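Local coordinates for protein DyP-type peroxidase (Pleurotus ostreatus PC15, PDB 6FSK) that probably oxidises dyes and Mn(II) with hydrogen peroxide by means of a bound heme b, as a member of the DyP-type peroxidase family, at residues 333-338 with 346-351; 409-412 with 416-419; 290-293 with 299-302; 11-16 with 196-201. The protein carries 1 engineered substitution. All blocks are in the same frame, centred on the assembly; numbering follows the deposited sequence.

Contact 1 (333-338 with 346-351); sequences TYPRND and ADIDNR. With HEM (protoporphyrin IX containing Fe), chain C.
I348 pushes its terminal methyl CD1 into the bend made by Y334 and P335, where the chain leaves the helix that carries the axial heme ligand H329. The direct contact is almost all apolar. CD1 lies at the edge of the phenol ring, 3.9 Å from Y334 CE1, and reaches P335 CD at 4.1 Å; the I348 and Y334 side chains cross at about a right angle. In I348, CG1 sits between the backbone N and the carbonyl carbon (chi1 57°), and the extended second torsion carries CD1 outward to the ring.

Polar links run through water and heme. A bridging water donates to T333 O at 2.7 Å and to R351 O at 2.9 Å. R336 NH2 gives a hydrogen bond of 2.9 Å to the propionate oxygen O1D of the heme, in the guanidinium plane and with a 160° N-H...O angle, while N308 and F310 hold the same guanidinium from the protein side. The Y334 ring meets that propionate edge-on, CD2 standing 3.2 Å from heme O2D, and R336 CG lies over one ring face, toward the rim.

Replacing Y334 by an alanine is likely to open a gap between I348 and the propionate and to leave the R336 chain without the ring it lies on.

I348 thus backs the ring of Y334, which lies against the heme propionate, whose negative charge R336 probably offsets.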
loop_
_atom_site.group_PDB
_atom_site.type_symbol
_atom_site.label_atom_id
_atom_site.label_comp_id
_atom_site.label_asym_id
_atom_site.label_seq_id
_atom_site.Cartn_x
_atom_site.Cartn_y
_atom_site.Cartn_z
ATOM N N THR A 333 -10.154 0.988 -5.279
ATOM C CA THR A 333 -8.949 0.192 -5.175
ATOM C C THR A 333 -9.224 -1.320 -5.099
ATOM O O THR A 333 -8.404 -2.068 -5.567
ATOM C CB THR A 333 -8.072 0.626 -3.983
ATOM O OG1 THR A 333 -8.804 0.449 -2.769
ATOM C CG2 THR A 333 -7.526 2.085 -4.142
ATOM N N TYR A 334 -10.393 -1.690 -4.644
ATOM C CA TYR A 334 -10.868 -3.077 -4.784
ATOM C C TYR A 334 -12.356 -3.007 -5.166
ATOM O O TYR A 334 -13.242 -2.925 -4.304
ATOM C CB TYR A 334 -10.674 -3.896 -3.533
ATOM C CG TYR A 334 -11.203 -5.325 -3.616
ATOM C CD1 TYR A 334 -11.230 -6.004 -4.779
ATOM C CD2 TYR A 334 -11.615 -5.961 -2.457
ATOM C CE1 TYR A 334 -11.749 -7.315 -4.810
ATOM C CE2 TYR A 334 -12.098 -7.228 -2.477
ATOM C CZ TYR A 334 -12.134 -7.901 -3.649
ATOM O OH TYR A 334 -12.713 -9.198 -3.616
ATOM N N PRO A 335 -12.635 -3.100 -6.455
ATOM C CA PRO A 335 -14.041 -2.891 -6.943
ATOM C C PRO A 335 -15.064 -3.930 -6.546
ATOM O O PRO A 335 -16.272 -3.694 -6.711
ATOM C CB PRO A 335 -13.864 -2.837 -8.470
ATOM C CG PRO A 335 -12.489 -2.258 -8.642
ATOM C CD PRO A 335 -11.679 -2.916 -7.567
ATOM N N ARG A 336 -14.626 -5.097 -6.082
ATOM C CA ARG A 336 -15.583 -6.164 -5.742
ATOM C C ARG A 336 -16.561 -6.419 -6.880
ATOM O O ARG A 336 -16.163 -6.559 -8.057
ATOM C CB ARG A 336 -16.258 -5.919 -4.372
ATOM C CG ARG A 336 -15.180 -5.645 -3.267
ATOM C CD ARG A 336 -15.766 -5.588 -1.867
ATOM N NE ARG A 336 -14.775 -5.062 -0.928
ATOM C CZ ARG A 336 -14.536 -5.534 0.266
ATOM N NH1 ARG A 336 -15.307 -6.477 0.793
ATOM N NH2 ARG A 336 -13.511 -5.040 0.949
ATOM N N ASN A 337 -17.858 -6.526 -6.556
ATOM C CA ASN A 337 -18.818 -6.874 -7.623
ATOM C C ASN A 337 -18.975 -5.832 -8.686
ATOM O O ASN A 337 -19.495 -6.124 -9.795
ATOM C CB ASN A 337 -20.184 -7.092 -7.040
ATOM C CG ASN A 337 -20.353 -8.373 -6.390
ATOM O OD1 ASN A 337 -19.463 -9.150 -6.318
ATOM N ND2 ASN A 337 -21.618 -8.658 -5.980
ATOM N N ASP A 338 -18.453 -4.624 -8.473
ATOM C CA ASP A 338 -18.541 -3.676 -9.591
ATOM C C ASP A 338 -17.932 -4.277 -10.862
ATOM O O ASP A 338 -18.466 -4.067 -11.985
ATOM C CB ASP A 338 -17.850 -2.373 -9.280
ATOM C CG ASP A 338 -18.567 -1.518 -8.285
ATOM O OD1 ASP A 338 -19.669 -1.824 -7.809
ATOM O OD2 ASP A 338 -17.960 -0.434 -7.974
ATOM N N ALA A 346 -15.602 -10.083 -14.396
ATOM C CA ALA A 346 -14.181 -10.026 -14.570
ATOM C C ALA A 346 -13.459 -10.766 -13.486
ATOM O O ALA A 346 -13.886 -10.785 -12.363
ATOM C CB ALA A 346 -13.686 -8.590 -14.580
ATOM N N ASP A 347 -12.308 -11.299 -13.849
ATOM C CA ASP A 347 -11.405 -11.860 -12.875
ATOM C C ASP A 347 -10.403 -10.746 -12.537
ATOM O O ASP A 347 -9.563 -10.430 -13.353
ATOM C CB ASP A 347 -10.705 -13.067 -13.510
ATOM C CG ASP A 347 -9.724 -13.723 -12.600
ATOM O OD1 ASP A 347 -9.354 -13.191 -11.558
ATOM O OD2 ASP A 347 -9.312 -14.895 -12.907
ATOM N N ILE A 348 -10.487 -10.178 -11.350
ATOM C CA ILE A 348 -9.534 -9.138 -10.966
ATOM C C ILE A 348 -8.583 -9.627 -9.878
ATOM O O ILE A 348 -8.005 -8.847 -9.101
ATOM C CB ILE A 348 -10.280 -7.863 -10.480
ATOM C CG1 ILE A 348 -11.232 -8.144 -9.324
ATOM C CG2 ILE A 348 -10.988 -7.245 -11.713
ATOM C CD1 ILE A 348 -11.816 -6.854 -8.690
ATOM N N ASP A 349 -8.297 -10.958 -9.819
ATOM C CA ASP A 349 -7.267 -11.436 -8.852
ATOM C C ASP A 349 -5.898 -10.806 -9.094
ATOM O O ASP A 349 -5.202 -10.583 -8.129
ATOM C CB ASP A 349 -7.183 -12.975 -8.857
ATOM C CG ASP A 349 -8.482 -13.636 -8.334
ATOM O OD1 ASP A 349 -9.433 -12.977 -7.926
ATOM O OD2 ASP A 349 -8.458 -14.879 -8.329
ATOM N N ASN A 350 -5.592 -10.490 -10.357
ATOM C CA ASN A 350 -4.341 -9.829 -10.654
ATOM C C ASN A 350 -4.306 -8.375 -10.292
ATOM O O ASN A 350 -3.243 -7.786 -10.381
ATOM C CB ASN A 350 -3.926 -10.047 -12.112
ATOM C CG ASN A 350 -4.764 -9.259 -13.100
ATOM O OD1 ASN A 350 -5.880 -8.789 -12.817
ATOM N ND2 ASN A 350 -4.322 -9.296 -14.351
ATOM N N ARG A 351 -5.361 -7.806 -9.801
ATOM C CA ARG A 351 -5.374 -6.426 -9.327
ATOM C C ARG A 351 -5.220 -6.382 -7.836
ATOM O O ARG A 351 -5.126 -5.293 -7.281
ATOM C CB ARG A 351 -6.693 -5.807 -9.679
ATOM C CG ARG A 351 -7.077 -5.943 -11.165
ATOM C CD ARG A 351 -6.282 -5.025 -12.001
ATOM N NE ARG A 351 -6.683 -5.174 -13.408
ATOM C CZ ARG A 351 -5.863 -5.163 -14.439
ATOM N NH1 ARG A 351 -4.554 -5.158 -14.264
ATOM N NH2 ARG A 351 -6.352 -5.232 -15.655
HETATM C CHA HEM C . -7.846 0.431 1.832
HETATM C CHB HEM C . -6.212 4.638 3.528
HETATM C CHC HEM C . -3.029 4.782 -0.082
HETATM C CHD HEM C . -4.865 0.717 -1.975
HETATM C C1A HEM C . -7.701 1.556 2.646
HETATM C C2A HEM C . -8.447 1.843 3.831
HETATM C C3A HEM C . -7.965 2.987 4.335
HETATM C C4A HEM C . -6.972 3.449 3.413
HETATM C CMA HEM C . -8.470 3.718 5.531
HETATM C CAA HEM C . -9.592 0.997 4.367
HETATM C CBA HEM C . -9.259 -0.067 5.405
HETATM C CGA HEM C . -8.481 -1.222 4.833
HETATM O O1A HEM C . -9.046 -2.073 4.143
HETATM O O2A HEM C . -7.256 -1.296 5.109
HETATM C C1B HEM C . -5.183 5.089 2.696
HETATM C C2B HEM C . -4.396 6.220 2.889
HETATM C C3B HEM C . -3.456 6.285 1.909
HETATM C C4B HEM C . -3.732 5.117 1.060
HETATM C CMB HEM C . -4.574 7.244 3.981
HETATM C CAB HEM C . -2.381 7.248 1.584
HETATM C CBB HEM C . -1.857 8.064 2.472
HETATM C C1C HEM C . -3.250 3.784 -0.981
HETATM C C2C HEM C . -2.616 3.528 -2.204
HETATM C C3C HEM C . -3.132 2.401 -2.775
HETATM C C4C HEM C . -4.094 1.887 -1.830
HETATM C CMC HEM C . -1.505 4.378 -2.760
HETATM C CAC HEM C . -2.902 1.730 -4.084
HETATM C CBC HEM C . -2.481 2.374 -5.192
HETATM C C1D HEM C . -5.795 0.288 -1.024
HETATM C C2D HEM C . -6.442 -1.054 -1.161
HETATM C C3D HEM C . -7.255 -1.136 -0.040
HETATM C C4D HEM C . -7.121 0.136 0.651
HETATM C CMD HEM C . -6.234 -2.082 -2.200
HETATM C CAD HEM C . -8.217 -2.258 0.335
HETATM C CBD HEM C . -9.553 -2.134 -0.328
HETATM C CGD HEM C . -10.430 -3.327 -0.038
HETATM O O1D HEM C . -11.575 -3.019 0.374
HETATM O O2D HEM C . -9.981 -4.454 -0.104
HETATM N NA HEM C . -6.847 2.609 2.312
HETATM N NB HEM C . -4.832 4.470 1.543
HETATM N NC HEM C . -4.268 2.811 -0.829
HETATM N ND HEM C . -6.289 0.966 0.012
HETATM FE FE HEM C . -5.626 2.744 0.724
HETATM O O HOH W 1 -7.081 -4.451 -5.366
#

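Contact 2 (409-412 with 416-419); sequences NAVT and PIPP
V411 and T412, at the C-terminal end of helix 408-412, receive the tip of I417 from the loop that begins beyond the three intervening residues. Ahead of them, N409 turns its amide toward the next peptide, with A410 N and N409 OD1 in a weak, bent bond that lies entirely within the helix.

V411 carries the contact. Its CG2 branch lies 3.7 Å from I417 CD1, and its CB is 3.9 Å from the same methyl. A chi1 of -66° sets CG1 anti to the carbonyl carbon and leaves CG2 between the backbone N and the carbonyl carbon, facing I417. The two side chains cross at about a right angle, the isoleucine coming end-on with its CG1-CD1 arm stretched out (chi2 169°). That arm also brings CD1 over the backbone, 3.8 Å from V411 O.

T412 adds a looser touch from the adjoining position, its CG2 standing 4.2 Å from I417 CD1. The threonine divides its branches by chemistry: the methyl faces the isoleucine, while OG1 hydrogen-bonds V408 O one turn back in the helix.

A single apolar arm, just ahead of the 3-10 segment that begins at P418, thus rests against the helix end. Loop residues L344 and L420 also pack on V411, so the helix end meets both the loop after helix 337-340 and the connection to strand 441-443.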
loop_
_atom_site.group_PDB
_atom_site.type_symbol
_atom_site.label_atom_id
_atom_site.label_comp_id
_atom_site.label_asym_id
_atom_site.label_seq_id
_atom_site.Cartn_x
_atom_site.Cartn_y
_atom_site.Cartn_z
ATOM N N ASN A 409 -17.102 3.649 -16.913
ATOM C CA ASN A 409 -16.510 3.404 -18.217
ATOM C C ASN A 409 -16.344 1.868 -18.422
ATOM O O ASN A 409 -16.755 1.275 -19.428
ATOM C CB ASN A 409 -15.208 4.180 -18.405
ATOM C CG ASN A 409 -14.105 3.943 -17.350
ATOM O OD1 ASN A 409 -14.270 3.221 -16.374
ATOM N ND2 ASN A 409 -12.954 4.659 -17.526
ATOM N N ALA A 410 -15.906 1.190 -17.374
ATOM C CA ALA A 410 -15.626 -0.238 -17.472
ATOM C C ALA A 410 -16.876 -1.010 -17.682
ATOM O O ALA A 410 -16.885 -1.918 -18.573
ATOM C CB ALA A 410 -14.947 -0.745 -16.232
ATOM N N VAL A 411 -17.939 -0.713 -16.933
ATOM C CA VAL A 411 -19.147 -1.527 -17.085
ATOM C C VAL A 411 -19.979 -1.157 -18.321
ATOM O O VAL A 411 -20.614 -2.026 -18.924
ATOM C CB VAL A 411 -20.062 -1.608 -15.884
ATOM C CG1 VAL A 411 -19.368 -2.313 -14.782
ATOM C CG2 VAL A 411 -20.562 -0.219 -15.440
ATOM N N THR A 412 -19.970 0.101 -18.730
ATOM C CA THR A 412 -20.711 0.481 -19.950
ATOM C C THR A 412 -19.954 0.068 -21.202
ATOM O O THR A 412 -20.579 0.026 -22.273
ATOM C CB THR A 412 -21.061 1.964 -19.973
ATOM O OG1 THR A 412 -19.863 2.703 -19.922
ATOM C CG2 THR A 412 -21.999 2.290 -18.831
ATOM N N PRO A 416 -25.233 -0.825 -22.873
ATOM C CA PRO A 416 -25.734 0.409 -22.283
ATOM C C PRO A 416 -26.411 0.102 -20.956
ATOM O O PRO A 416 -27.071 -0.887 -20.801
ATOM C CB PRO A 416 -26.763 0.889 -23.330
ATOM C CG PRO A 416 -27.313 -0.415 -23.898
ATOM C CD PRO A 416 -26.141 -1.387 -23.911
ATOM N N ILE A 417 -26.202 0.969 -19.972
ATOM C CA ILE A 417 -26.776 0.877 -18.678
ATOM C C ILE A 417 -27.389 2.270 -18.386
ATOM O O ILE A 417 -26.680 3.206 -17.961
ATOM C CB ILE A 417 -25.694 0.553 -17.607
ATOM C CG1 ILE A 417 -25.040 -0.779 -17.924
ATOM C CG2 ILE A 417 -26.311 0.398 -16.218
ATOM C CD1 ILE A 417 -23.780 -1.096 -17.091
ATOM N N PRO A 418 -28.703 2.446 -18.680
ATOM C CA PRO A 418 -29.317 3.734 -18.581
ATOM C C PRO A 418 -29.199 4.446 -17.211
ATOM O O PRO A 418 -29.011 5.699 -17.213
ATOM C CB PRO A 418 -30.765 3.453 -18.961
ATOM C CG PRO A 418 -30.635 2.270 -19.911
ATOM C CD PRO A 418 -29.524 1.441 -19.387
ATOM N N PRO A 419 -29.254 3.696 -16.069
ATOM C CA PRO A 419 -29.064 4.408 -14.770
ATOM C C PRO A 419 -27.721 5.030 -14.609
ATOM O O PRO A 419 -27.591 5.841 -13.676
ATOM C CB PRO A 419 -29.215 3.290 -13.747
ATOM C CG PRO A 419 -29.980 2.243 -14.417
ATOM C CD PRO A 419 -29.649 2.301 -15.842
#

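Contact 3 (290-293 with 299-302); sequences EITP and KLAA
I291 and T292 both meet one methyl of L300, its CD2, between a loop and helix 298-302. The leucine owes this reach to its conformation. CG is anti to the backbone N (chi1 169°), and the second torsion of 59° leaves CD2 anti to CA, the farthest point of an outstretched side chain, while CD1 is folded to the flank. CD2 is the atom that bridges to the loop, over backbones whose CA atoms come no closer than 8.8 Å, at T292 and L300.

I291 offers its short branch. CG2, anti to the backbone N, rests 3.6 Å from L300 CD2, and CB follows at 4.0 Å from that methyl. The longer arm of I291 runs off in extended form beside the leucine, and its CD1 passes 4.6 Å from L300 CD1; the two side chains meet at an oblique angle.

The methyl of T292, CG2, lies 4.0 Å from L300 CD2, as the threonine and leucine run past each other in opposite directions. The hydroxyl OG1 is turned to K295 O, to which it is hydrogen-bonded, so the polar group stays off the apolar patch.

Other bonds fix both partners: W283 NE1 is bonded to T292 O, and D297 OD1, just ahead of the helix, to L300 N. The I291 side chain remains about 8 Å from that of R336 and about 11 Å from the heme. It is a local hydrophobic contact of a helix with the loop just before it, in the C-terminal DyP family region outside the heme pocket.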
loop_
_atom_site.group_PDB
_atom_site.type_symbol
_atom_site.label_atom_id
_atom_site.label_comp_id
_atom_site.label_asym_id
_atom_site.label_seq_id
_atom_site.Cartn_x
_atom_site.Cartn_y
_atom_site.Cartn_z
ATOM N N GLU A 290 -21.012 0.353 3.310
ATOM C CA GLU A 290 -21.895 -0.475 2.554
ATOM C C GLU A 290 -22.847 -1.260 3.476
ATOM O O GLU A 290 -23.983 -1.540 3.063
ATOM C CB GLU A 290 -21.084 -1.418 1.670
ATOM C CG GLU A 290 -21.813 -2.397 0.793
ATOM C CD GLU A 290 -22.682 -1.752 -0.287
ATOM O OE1 GLU A 290 -22.570 -0.514 -0.583
ATOM O OE2 GLU A 290 -23.456 -2.532 -0.892
ATOM N N ILE A 291 -22.357 -1.627 4.653
ATOM C CA ILE A 291 -23.182 -2.351 5.672
ATOM C C ILE A 291 -23.914 -1.332 6.517
ATOM O O ILE A 291 -25.156 -1.522 6.788
ATOM C CB ILE A 291 -22.328 -3.308 6.502
ATOM C CG1 ILE A 291 -21.670 -4.336 5.590
ATOM C CG2 ILE A 291 -23.160 -3.969 7.632
ATOM C CD1 ILE A 291 -20.779 -5.368 6.254
ATOM N N THR A 292 -23.260 -0.272 6.983
ATOM C CA THR A 292 -23.880 0.725 7.843
ATOM C C THR A 292 -23.752 2.145 7.257
ATOM O O THR A 292 -22.840 2.893 7.611
ATOM C CB THR A 292 -23.396 0.594 9.300
ATOM O OG1 THR A 292 -24.124 1.469 10.158
ATOM C CG2 THR A 292 -21.903 0.825 9.459
ATOM N N PRO A 293 -24.666 2.497 6.321
ATOM C CA PRO A 293 -24.459 3.746 5.529
ATOM C C PRO A 293 -24.869 5.044 6.226
ATOM O O PRO A 293 -24.435 6.127 5.769
ATOM C CB PRO A 293 -25.330 3.521 4.272
ATOM C CG PRO A 293 -26.360 2.542 4.747
ATOM C CD PRO A 293 -25.662 1.636 5.665
ATOM N N LYS A 299 -19.034 -1.646 17.000
ATOM C CA LYS A 299 -18.987 -3.069 17.293
ATOM C C LYS A 299 -18.743 -3.888 16.009
ATOM O O LYS A 299 -17.935 -4.857 16.001
ATOM C CB LYS A 299 -20.317 -3.521 17.911
ATOM C CG LYS A 299 -20.439 -5.034 18.104
ATOM C CD LYS A 299 -21.672 -5.512 18.879
ATOM C CE LYS A 299 -21.488 -6.995 19.218
ATOM N NZ LYS A 299 -22.330 -7.442 20.352
ATOM N N LEU A 300 -19.411 -3.460 14.944
ATOM C CA LEU A 300 -19.205 -4.068 13.611
ATOM C C LEU A 300 -17.754 -3.866 13.232
ATOM O O LEU A 300 -17.095 -4.803 12.709
ATOM C CB LEU A 300 -20.130 -3.417 12.560
ATOM C CG LEU A 300 -19.866 -3.748 11.108
ATOM C CD1 LEU A 300 -19.958 -5.213 10.798
ATOM C CD2 LEU A 300 -20.803 -2.965 10.199
ATOM N N ALA A 301 -17.283 -2.646 13.409
ATOM C CA ALA A 301 -15.894 -2.288 13.039
ATOM C C ALA A 301 -14.874 -3.257 13.672
ATOM O O ALA A 301 -13.926 -3.645 13.036
ATOM C CB ALA A 301 -15.610 -0.863 13.400
ATOM N N ALA A 302 -15.075 -3.598 14.920
ATOM C CA ALA A 302 -14.105 -4.364 15.690
ATOM C C ALA A 302 -14.211 -5.840 15.390
ATOM O O ALA A 302 -13.365 -6.577 15.849
ATOM C CB ALA A 302 -14.412 -4.158 17.173
#

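Contact 4 (11-16 with 196-201); sequences DILGGL and PAVEQF
L13 and F201 bring their loop backbones to within 7.5 Å, CA to CA, where the chain turns through G14, whose positive phi (117°) would jam a CB against the preceding carbonyl. The F201 ring lies under L13. L13 CB stands over the middle of one ring face, 3.7 Å from the centroid and 8° off the normal, a clean CH-pi contact. Farther along the same side chain, CD1 lies 4.0 Å from F201 CG, so the leucine runs over the ring toward its root, the two side chains sliding past each other in opposite directions. F201 has CG anti to its own N (chi1 -179°), which stretches the ring out to the glycine turn; there CZ comes 3.6 Å from G14 N.

The other leucine branch serves a second partner: L13 CD2 touches V198 CG2 at 4.1 Å, the side chains crossing at about a right angle. V198 and F201 are brought together by the turn that F201 N closes on V198 O at 3.1 Å. On the facing loop, L16 N bonds to D11 OD1 at 2.9 Å, closing the bend around the two glycines.

A serine in place of F201 is likely to leave the L13 side chain without its aromatic bed and open a gap beside G14.

The contact joins the loop ahead of strand 20-28 to residues around strand 197-198, which pairs in parallel with strand 211-212. Strand 354-360, at one edge of the large antiparallel sheet, flanks both: its I354 packs on L13 and on P196, and R356 is bonded to the carbonyls of D11 and I12.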
loop_
_atom_site.group_PDB
_atom_site.type_symbol
_atom_site.label_atom_id
_atom_site.label_comp_id
_atom_site.label_asym_id
_atom_site.label_seq_id
_atom_site.Cartn_x
_atom_site.Cartn_y
_atom_site.Cartn_z
ATOM N N ASP A 11 7.913 -10.552 5.091
ATOM C CA ASP A 11 6.966 -9.456 4.956
ATOM C C ASP A 11 5.930 -9.697 3.912
ATOM O O ASP A 11 4.886 -9.000 3.976
ATOM C CB ASP A 11 7.662 -8.139 4.602
ATOM C CG ASP A 11 6.858 -6.881 5.039
ATOM O OD1 ASP A 11 6.233 -6.939 6.144
ATOM O OD2 ASP A 11 6.983 -5.859 4.339
ATOM N N ILE A 12 6.143 -10.624 2.972
ATOM C CA ILE A 12 5.266 -10.802 1.835
ATOM C C ILE A 12 4.012 -11.567 2.344
ATOM O O ILE A 12 2.921 -11.106 2.202
ATOM C CB ILE A 12 5.960 -11.546 0.665
ATOM C CG1 ILE A 12 7.228 -10.860 0.205
ATOM C CG2 ILE A 12 5.013 -11.759 -0.458
ATOM C CD1 ILE A 12 8.144 -11.729 -0.561
ATOM N N LEU A 13 4.196 -12.801 2.831
ATOM C CA LEU A 13 3.123 -13.644 3.370
ATOM C C LEU A 13 3.382 -13.712 4.877
ATOM O O LEU A 13 4.384 -14.262 5.364
ATOM C CB LEU A 13 3.110 -15.026 2.754
ATOM C CG LEU A 13 2.839 -15.122 1.264
ATOM C CD1 LEU A 13 2.823 -16.589 0.785
ATOM C CD2 LEU A 13 1.534 -14.472 0.855
ATOM N N GLY A 14 2.478 -13.104 5.598
ATOM C CA GLY A 14 2.576 -12.915 7.021
ATOM C C GLY A 14 2.625 -11.472 7.375
ATOM O O GLY A 14 1.674 -10.885 7.936
ATOM N N GLY A 15 3.738 -10.871 7.016
ATOM C CA GLY A 15 3.958 -9.480 7.375
ATOM C C GLY A 15 4.849 -9.365 8.611
ATOM O O GLY A 15 4.597 -10.038 9.682
ATOM N N LEU A 16 5.872 -8.508 8.561
ATOM C CA LEU A 16 6.681 -8.272 9.771
ATOM C C LEU A 16 5.887 -7.556 10.822
ATOM O O LEU A 16 5.317 -6.479 10.531
ATOM C CB LEU A 16 7.928 -7.452 9.442
ATOM C CG LEU A 16 8.762 -7.968 8.267
ATOM C CD1 LEU A 16 9.921 -7.029 7.999
ATOM C CD2 LEU A 16 9.262 -9.374 8.451
ATOM N N PRO A 196 -6.212 -9.636 0.398
ATOM C CA PRO A 196 -6.646 -10.880 -0.212
ATOM C C PRO A 196 -6.160 -12.060 0.625
ATOM O O PRO A 196 -5.009 -12.052 1.146
ATOM C CB PRO A 196 -5.918 -10.900 -1.537
ATOM C CG PRO A 196 -4.668 -10.037 -1.262
ATOM C CD PRO A 196 -5.235 -8.922 -0.450
ATOM N N ALA A 197 -6.988 -13.078 0.710
ATOM C CA ALA A 197 -6.471 -14.354 1.233
ATOM C C ALA A 197 -5.712 -15.056 0.114
ATOM O O ALA A 197 -6.119 -15.004 -1.043
ATOM C CB ALA A 197 -7.606 -15.216 1.722
ATOM N N VAL A 198 -4.655 -15.815 0.467
ATOM C CA VAL A 198 -3.792 -16.425 -0.508
ATOM C C VAL A 198 -3.890 -17.928 -0.319
ATOM O O VAL A 198 -3.606 -18.482 0.753
ATOM C CB VAL A 198 -2.344 -15.967 -0.291
ATOM C CG1 VAL A 198 -1.427 -16.663 -1.234
ATOM C CG2 VAL A 198 -2.321 -14.435 -0.506
ATOM N N GLU A 199 -4.342 -18.593 -1.369
ATOM C CA GLU A 199 -4.404 -20.046 -1.365
ATOM C C GLU A 199 -3.032 -20.606 -1.017
ATOM O O GLU A 199 -1.960 -20.121 -1.432
ATOM C CB GLU A 199 -4.889 -20.606 -2.694
ATOM C CG GLU A 199 -6.282 -20.246 -3.086
ATOM C CD GLU A 199 -6.774 -21.145 -4.239
ATOM O OE1 GLU A 199 -6.704 -22.428 -3.980
ATOM O OE2 GLU A 199 -7.226 -20.690 -5.305
ATOM N N GLN A 200 -3.095 -21.745 -0.314
ATOM C CA GLN A 200 -1.876 -22.456 0.116
ATOM C C GLN A 200 -1.120 -21.726 1.236
ATOM O O GLN A 200 0.024 -22.149 1.592
ATOM C CB GLN A 200 -0.959 -22.841 -1.032
ATOM C CG GLN A 200 -1.711 -23.527 -2.181
ATOM C CD GLN A 200 -0.785 -24.071 -3.206
ATOM O OE1 GLN A 200 -0.497 -23.447 -4.249
ATOM N NE2 GLN A 200 -0.253 -25.251 -2.901
ATOM N N PHE A 201 -1.705 -20.663 1.755
ATOM C CA PHE A 201 -1.108 -19.844 2.838
ATOM C C PHE A 201 -2.182 -19.584 3.859
ATOM O O PHE A 201 -2.038 -19.969 5.039
ATOM C CB PHE A 201 -0.421 -18.569 2.376
ATOM C CG PHE A 201 0.182 -17.813 3.525
ATOM C CD1 PHE A 201 1.303 -18.259 4.145
ATOM C CD2 PHE A 201 -0.404 -16.635 4.004
ATOM C CE1 PHE A 201 1.825 -17.573 5.222
ATOM C CE2 PHE A 201 0.086 -15.995 5.065
ATOM C CZ PHE A 201 1.210 -16.460 5.687
#

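How the contacts relate
Contact 1 is buried and alone among the four reaches the heme, so its apolar touch comes with a bridging water and an arginine hydrogen-bonded to a heme propionate. Contacts 2 and 3 are more peripheral: one methyl joins a short helix to a nearby loop, from a loop isoleucine in contact 2 and a helix leucine in contact 3. Contact 4, partly buried though its centre is about 14 Å from that of the chain, joins segments 180 residues apart, one in each DyP sequence family, through an aromatic face. Contacts 1 and 2 touch, V411 CG1 lying 3.4 Å from D338 O, whereas contacts 3 and 4 each stay about 7 Å from contact 1 at the nearest atoms.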